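Local coordinates for SAM-dependent methyltransferase (Pyrococcus horikoshii, PDB 1WZN), which probably transfers a methyl group from S-adenosyl-L-methionine to an acceptor substrate, and holds the by-product S-adenosyl-L-homocysteine in its pocket, at residues V42-D47 and K103-A108; V169-R174 and K186-I191. All blocks are in the same frame, centred on the assembly; numbering follows the deposited sequence.

Interaction 1. Residues V42-D47 and K103-A108; sequences VRRVLD and KNEFDA
Val45 and Ala108 form a parallel beta bridge, CA to CA 4.9 Å, where strands 44-48 and 106-111 start side by side in the central sheet of the Rossmann-like methyltransferase fold. The chain turns a corner at Asp107, and the touching parts of the two segments run crosswise rather than alongside. Leu46 N donates to Ala108 O at 3.0 Å, while Arg44 O receives Asp107 N and, weakly, Ala108 N.

Asp107 suits the corner because its short carboxylate can reach back to the neighbouring backbone. Its OD2 accepts two amides from opposite faces of the carboxylate plane: Arg44 N, 2.9 Å away and almost straight at 176°, on the anti side, and Arg43 N from above the plane. The other oxygen, OD1, pairs with Arg40.

Phe106 fills the space between Leu46 and Arg44. Leu46 CB stands over the middle of the ring, 3.5 Å from its centroid, a CH-pi contact, and both leucine methyls reach on toward the far rim. Arg44 carries CG anti to its amide nitrogen (chi1 -170°), and the extended chain beyond it runs along the ring's CD1-CE1 side. The guanidinium lies 11° from parallel with the ring, offset so that CE1 sits under its face. With Phe106 reduced to an alanine, Leu46 would probably lose its aromatic cover and the Arg44 side chain the surface it lies along.

An arginine serves at this partly exposed border because its aliphatic part can pack while its charge stays in polar company. Glu65 is the main ionic partner, through NH1; on the side of Glu105 the charge meets only a long salt bridge, NH2 to OE2 at 3.8 Å.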
loop_
_atom_site.group_PDB
_atom_site.type_symbol
_atom_site.label_atom_id
_atom_site.label_comp_id
_atom_site.label_asym_id
_atom_site.label_seq_id
_atom_site.Cartn_x
_atom_site.Cartn_y
_atom_site.Cartn_z
ATOM N N VAL A 42 2.017 13.820 46.963
ATOM C CA VAL A 42 1.659 14.737 45.889
ATOM C C VAL A 42 0.292 15.349 46.138
ATOM O O VAL A 42 -0.711 14.641 46.205
ATOM C CB VAL A 42 1.663 14.019 44.516
ATOM C CG1 VAL A 42 1.131 14.956 43.434
ATOM C CG2 VAL A 42 3.077 13.572 44.174
ATOM N N ARG A 43 0.269 16.672 46.274
ATOM C CA ARG A 43 -0.961 17.418 46.517
ATOM C C ARG A 43 -1.160 18.552 45.518
ATOM O O ARG A 43 -2.248 18.716 44.974
ATOM C CB ARG A 43 -0.947 18.012 47.931
ATOM C CG ARG A 43 -0.967 16.988 49.057
ATOM C CD ARG A 43 -0.731 17.674 50.396
ATOM N NE ARG A 43 -0.791 16.748 51.523
ATOM C CZ ARG A 43 -1.904 16.157 51.950
ATOM N NH1 ARG A 43 -3.059 16.393 51.341
ATOM N NH2 ARG A 43 -1.864 15.336 52.992
ATOM N N ARG A 44 -0.107 19.334 45.288
ATOM C CA ARG A 44 -0.163 20.478 44.379
ATOM C C ARG A 44 0.533 20.147 43.057
ATOM O O ARG A 44 1.716 19.791 43.029
ATOM C CB ARG A 44 0.485 21.697 45.052
ATOM C CG ARG A 44 0.305 23.035 44.323
ATOM C CD ARG A 44 0.741 24.176 45.251
ATOM N NE ARG A 44 1.132 25.411 44.564
ATOM C CZ ARG A 44 0.291 26.323 44.084
ATOM N NH1 ARG A 44 -1.022 26.159 44.197
ATOM N NH2 ARG A 44 0.767 27.427 43.513
ATOM N N VAL A 45 -0.217 20.278 41.968
ATOM C CA VAL A 45 0.271 19.947 40.629
ATOM C C VAL A 45 0.202 21.123 39.667
ATOM O O VAL A 45 -0.775 21.858 39.655
ATOM C CB VAL A 45 -0.577 18.808 40.020
ATOM C CG1 VAL A 45 -0.032 18.406 38.658
ATOM C CG2 VAL A 45 -0.598 17.611 40.965
ATOM N N LEU A 46 1.248 21.288 38.863
ATOM C CA LEU A 46 1.301 22.339 37.854
ATOM C C LEU A 46 1.107 21.605 36.531
ATOM O O LEU A 46 1.923 20.753 36.180
ATOM C CB LEU A 46 2.672 23.029 37.845
ATOM C CG LEU A 46 2.942 23.997 36.681
ATOM C CD1 LEU A 46 1.956 25.147 36.720
ATOM C CD2 LEU A 46 4.370 24.530 36.764
ATOM N N ASP A 47 0.031 21.910 35.814
ATOM C CA ASP A 47 -0.220 21.252 34.535
ATOM C C ASP A 47 0.112 22.238 33.410
ATOM O O ASP A 47 -0.648 23.163 33.139
ATOM C CB ASP A 47 -1.685 20.794 34.452
ATOM C CG ASP A 47 -1.970 19.985 33.198
ATOM O OD1 ASP A 47 -1.050 19.266 32.748
ATOM O OD2 ASP A 47 -3.102 20.060 32.671
ATOM N N LYS A 103 9.393 28.416 41.871
ATOM C CA LYS A 103 10.575 27.926 42.560
ATOM C C LYS A 103 10.261 26.901 43.636
ATOM O O LYS A 103 9.753 27.247 44.710
ATOM C CB LYS A 103 11.339 29.098 43.184
ATOM C CG LYS A 103 11.677 30.203 42.198
ATOM C CD LYS A 103 12.661 29.723 41.138
ATOM C CE LYS A 103 12.777 30.736 40.006
ATOM N NZ LYS A 103 12.966 32.122 40.527
ATOM N N ASN A 104 10.567 25.642 43.332
ATOM C CA ASN A 104 10.368 24.536 44.260
ATOM C C ASN A 104 9.049 24.652 45.019
ATOM O O ASN A 104 9.022 24.654 46.252
ATOM C CB ASN A 104 11.555 24.501 45.226
ATOM C CG ASN A 104 12.877 24.781 44.517
ATOM O OD1 ASN A 104 13.393 25.905 44.540
ATOM N ND2 ASN A 104 13.416 23.759 43.851
ATOM N N GLU A 105 7.946 24.728 44.280
ATOM C CA GLU A 105 6.654 24.869 44.931
ATOM C C GLU A 105 5.560 23.906 44.483
ATOM O O GLU A 105 4.420 24.016 44.925
ATOM C CB GLU A 105 6.175 26.315 44.800
ATOM C CG GLU A 105 5.908 26.776 43.383
ATOM C CD GLU A 105 5.603 28.263 43.330
ATOM O OE1 GLU A 105 6.557 29.076 43.272
ATOM O OE2 GLU A 105 4.407 28.619 43.369
ATOM N N PHE A 106 5.904 22.960 43.612
ATOM C CA PHE A 106 4.931 21.973 43.148
ATOM C C PHE A 106 5.418 20.567 43.457
ATOM O O PHE A 106 6.614 20.277 43.345
ATOM C CB PHE A 106 4.693 22.125 41.642
ATOM C CG PHE A 106 3.878 23.327 41.283
ATOM C CD1 PHE A 106 2.500 23.337 41.494
ATOM C CD2 PHE A 106 4.486 24.467 40.773
ATOM C CE1 PHE A 106 1.741 24.468 41.204
ATOM C CE2 PHE A 106 3.734 25.607 40.479
ATOM C CZ PHE A 106 2.357 25.605 40.695
ATOM N N ASP A 107 4.496 19.699 43.868
ATOM C CA ASP A 107 4.841 18.316 44.174
ATOM C C ASP A 107 5.008 17.543 42.877
ATOM O O ASP A 107 5.725 16.544 42.820
ATOM C CB ASP A 107 3.747 17.650 45.005
ATOM C CG ASP A 107 3.502 18.359 46.317
ATOM O OD1 ASP A 107 4.489 18.645 47.022
ATOM O OD2 ASP A 107 2.326 18.616 46.634
ATOM N N ALA A 108 4.320 18.002 41.838
ATOM C CA ALA A 108 4.408 17.363 40.531
ATOM C C ALA A 108 4.116 18.375 39.437
ATOM O O ALA A 108 3.393 19.352 39.647
ATOM C CB ALA A 108 3.425 16.200 40.438
#

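Interaction 2. Residues V169-R174 and K186-I191; sequences VIMDWR and KRLVQI
Trp173 and Lys186 face each other as a hydrogen-bonded antiparallel pair, and the ladder runs from them to Val169 and Gln190 with strand directions 169° apart. Three such pairs, with Met171 and Leu188 in the middle, each exchange two N-H to O=C bonds; Ile170 with Val189 and Asp172 with Arg187 are the non-hydrogen-bonded pairs between.

Packing is tight on the face carrying Trp173, Lys186, Met171 and Leu188. The indole is swung between its own amide nitrogen and carbonyl carbon (chi1 77°), which lays it across the neighbouring strand. Lys186 CB sits over the six-membered ring, 3.6 Å from its centroid, and CD comes to 3.1 Å from Trp173 NE1, whose hydrogen bond goes to Glu175. Lysine fits because its methylenes cover the aromatic surface while NZ continues past it to Asp204 and to Asn160 of a second subunit. Farther along, Trp173 CZ3 rests on Leu188 CB at 4.2 Å, and Met171 CE touches Leu188 CD2 at 4.0 Å. This face is buried against other subunits: Val158 of the second subunit packs on Met171 and Trp173.

The other face carries an ion pair and, at Asp172, is partly exposed. There Arg187 grips the carboxylate side-on, NE to OD1 at 2.6 Å and NH2 to OD2 at 3.2 Å. Both oxygens lie near the guanidinium plane, yet the two flat groups are twisted 44° apart, so NH2 meets OD2 from above the carboxylate. Trp159 NE1 also donates to OD2, and Tyr16 OH bonds Arg187 NH1, which probably helps fix the arginine's rotation. Ile170 CG2 lies against Arg187 CG at 3.5 Å and also meets Val189 CG2, an apolar patch beside the ion pair. The alternating pairs are those of antiparallel strands, here the two arms of a beta hairpin that form the middle of a four-stranded sheet.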
loop_
_atom_site.group_PDB
_atom_site.type_symbol
_atom_site.label_atom_id
_atom_site.label_comp_id
_atom_site.label_asym_id
_atom_site.label_seq_id
_atom_site.Cartn_x
_atom_site.Cartn_y
_atom_site.Cartn_z
ATOM N N VAL A 169 -15.856 17.546 9.609
ATOM C CA VAL A 169 -15.195 16.546 8.779
ATOM C C VAL A 169 -13.740 16.966 8.842
ATOM O O VAL A 169 -13.387 18.088 8.460
ATOM C CB VAL A 169 -15.689 16.560 7.327
ATOM C CG1 VAL A 169 -14.841 15.612 6.483
ATOM C CG2 VAL A 169 -17.145 16.123 7.284
ATOM N N ILE A 170 -12.907 16.060 9.335
ATOM C CA ILE A 170 -11.494 16.342 9.539
ATOM C C ILE A 170 -10.589 15.494 8.668
ATOM O O ILE A 170 -10.735 14.273 8.607
ATOM C CB ILE A 170 -11.138 16.098 11.017
ATOM C CG1 ILE A 170 -12.154 16.820 11.902
ATOM C CG2 ILE A 170 -9.720 16.585 11.316
ATOM C CD1 ILE A 170 -12.353 16.189 13.257
ATOM N N MET A 171 -9.646 16.148 8.000
ATOM C CA MET A 171 -8.713 15.449 7.136
ATOM C C MET A 171 -7.295 15.755 7.596
ATOM O O MET A 171 -6.881 16.915 7.610
ATOM C CB MET A 171 -8.914 15.901 5.695
ATOM C CG MET A 171 -8.017 15.211 4.696
ATOM S SD MET A 171 -8.600 15.524 3.027
ATOM C CE MET A 171 -8.034 17.207 2.786
ATOM N N ASP A 172 -6.566 14.709 7.971
ATOM C CA ASP A 172 -5.201 14.849 8.465
ATOM C C ASP A 172 -4.149 14.263 7.540
ATOM O O ASP A 172 -4.350 13.206 6.940
ATOM C CB ASP A 172 -5.037 14.149 9.815
ATOM C CG ASP A 172 -6.007 14.647 10.862
ATOM O OD1 ASP A 172 -6.292 15.859 10.893
ATOM O OD2 ASP A 172 -6.472 13.815 11.666
ATOM N N TRP A 173 -3.020 14.952 7.437
ATOM C CA TRP A 173 -1.915 14.454 6.635
ATOM C C TRP A 173 -0.634 15.047 7.196
ATOM O O TRP A 173 -0.659 16.084 7.868
ATOM C CB TRP A 173 -2.105 14.787 5.146
ATOM C CG TRP A 173 -1.829 16.197 4.721
ATOM C CD1 TRP A 173 -0.670 16.675 4.176
ATOM C CD2 TRP A 173 -2.751 17.293 4.720
ATOM N NE1 TRP A 173 -0.816 17.993 3.829
ATOM C CE2 TRP A 173 -2.084 18.400 4.154
ATOM C CE3 TRP A 173 -4.078 17.445 5.142
ATOM C CZ2 TRP A 173 -2.697 19.648 3.997
ATOM C CZ3 TRP A 173 -4.692 18.689 4.984
ATOM C CH2 TRP A 173 -3.998 19.774 4.416
ATOM N N ARG A 174 0.481 14.373 6.950
ATOM C CA ARG A 174 1.754 14.846 7.466
ATOM C C ARG A 174 2.861 14.845 6.426
ATOM O O ARG A 174 2.825 14.092 5.446
ATOM C CB ARG A 174 2.194 13.989 8.653
ATOM C CG ARG A 174 2.375 12.526 8.311
ATOM C CD ARG A 174 3.206 11.806 9.360
ATOM N NE ARG A 174 3.284 10.365 9.117
ATOM C CZ ARG A 174 3.715 9.807 7.988
ATOM N NH1 ARG A 174 4.117 10.560 6.971
ATOM N NH2 ARG A 174 3.746 8.483 7.879
ATOM N N LYS A 186 -0.631 18.630 9.479
ATOM C CA LYS A 186 -1.669 19.395 8.815
ATOM C C LYS A 186 -3.031 18.759 9.016
ATOM O O LYS A 186 -3.185 17.544 8.937
ATOM C CB LYS A 186 -1.324 19.519 7.327
ATOM C CG LYS A 186 0.044 20.178 7.107
ATOM C CD LYS A 186 0.547 20.008 5.689
ATOM C CE LYS A 186 1.942 20.597 5.520
ATOM N NZ LYS A 186 1.976 22.076 5.701
ATOM N N ARG A 187 -4.017 19.600 9.292
ATOM C CA ARG A 187 -5.370 19.132 9.520
ATOM C C ARG A 187 -6.380 20.144 9.003
ATOM O O ARG A 187 -6.400 21.297 9.433
ATOM C CB ARG A 187 -5.579 18.882 11.018
ATOM C CG ARG A 187 -7.033 18.779 11.459
ATOM C CD ARG A 187 -7.116 18.425 12.938
ATOM N NE ARG A 187 -6.680 17.052 13.184
ATOM C CZ ARG A 187 -6.420 16.553 14.388
ATOM N NH1 ARG A 187 -6.541 17.316 15.466
ATOM N NH2 ARG A 187 -6.058 15.285 14.519
ATOM N N LEU A 188 -7.198 19.716 8.050
ATOM C CA LEU A 188 -8.232 20.577 7.506
ATOM C C LEU A 188 -9.508 20.253 8.267
ATOM O O LEU A 188 -9.950 19.104 8.277
ATOM C CB LEU A 188 -8.445 20.294 6.019
ATOM C CG LEU A 188 -9.625 21.041 5.386
ATOM C CD1 LEU A 188 -9.337 22.548 5.364
ATOM C CD2 LEU A 188 -9.854 20.520 3.978
ATOM N N VAL A 189 -10.089 21.251 8.923
ATOM C CA VAL A 189 -11.329 21.029 9.656
ATOM C C VAL A 189 -12.450 21.773 8.941
ATOM O O VAL A 189 -12.414 22.996 8.800
ATOM C CB VAL A 189 -11.227 21.526 11.116
ATOM C CG1 VAL A 189 -12.561 21.315 11.841
ATOM C CG2 VAL A 189 -10.112 20.774 11.838
ATOM N N GLN A 190 -13.429 21.024 8.450
ATOM C CA GLN A 190 -14.559 21.632 7.767
ATOM C C GLN A 190 -15.749 21.534 8.717
ATOM O O GLN A 190 -16.058 20.456 9.223
ATOM C CB GLN A 190 -14.840 20.894 6.452
ATOM C CG GLN A 190 -13.730 21.073 5.421
ATOM C CD GLN A 190 -13.911 20.191 4.207
ATOM O OE1 GLN A 190 -13.597 18.999 4.237
ATOM N NE2 GLN A 190 -14.430 20.769 3.133
ATOM N N ILE A 191 -16.392 22.670 8.969
ATOM C CA ILE A 191 -17.535 22.739 9.879
ATOM C C ILE A 191 -18.798 22.938 9.054
ATOM O O ILE A 191 -19.006 24.000 8.466
ATOM C CB ILE A 191 -17.355 23.906 10.872
ATOM C CG1 ILE A 191 -16.015 23.740 11.597
ATOM C CG2 ILE A 191 -18.490 23.927 11.897
ATOM C CD1 ILE A 191 -15.701 24.856 12.573
#

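In the fold
From the N terminus, the chain runs through three helices to 42-47, then through two helices and two strands, 65-70 and 91-94, before 103-108 returns to close interaction 1. Strand 44-48 lies between 65-70 and 106-111 within the mixed seven-stranded sheet. Only after that loop is complete does the chain reach 169-174; it turns and comes back as 186-191, so interaction 2 closes a short local hairpin. The two contacts therefore follow in series, neither enclosing nor crossing the other. Their centres are 36 Å apart, on opposite sides of the chain's centre: interaction 1 joins central strands of the cofactor-binding domain, interaction 2 strands of the separate antiparallel sheet that meets neighbouring subunits.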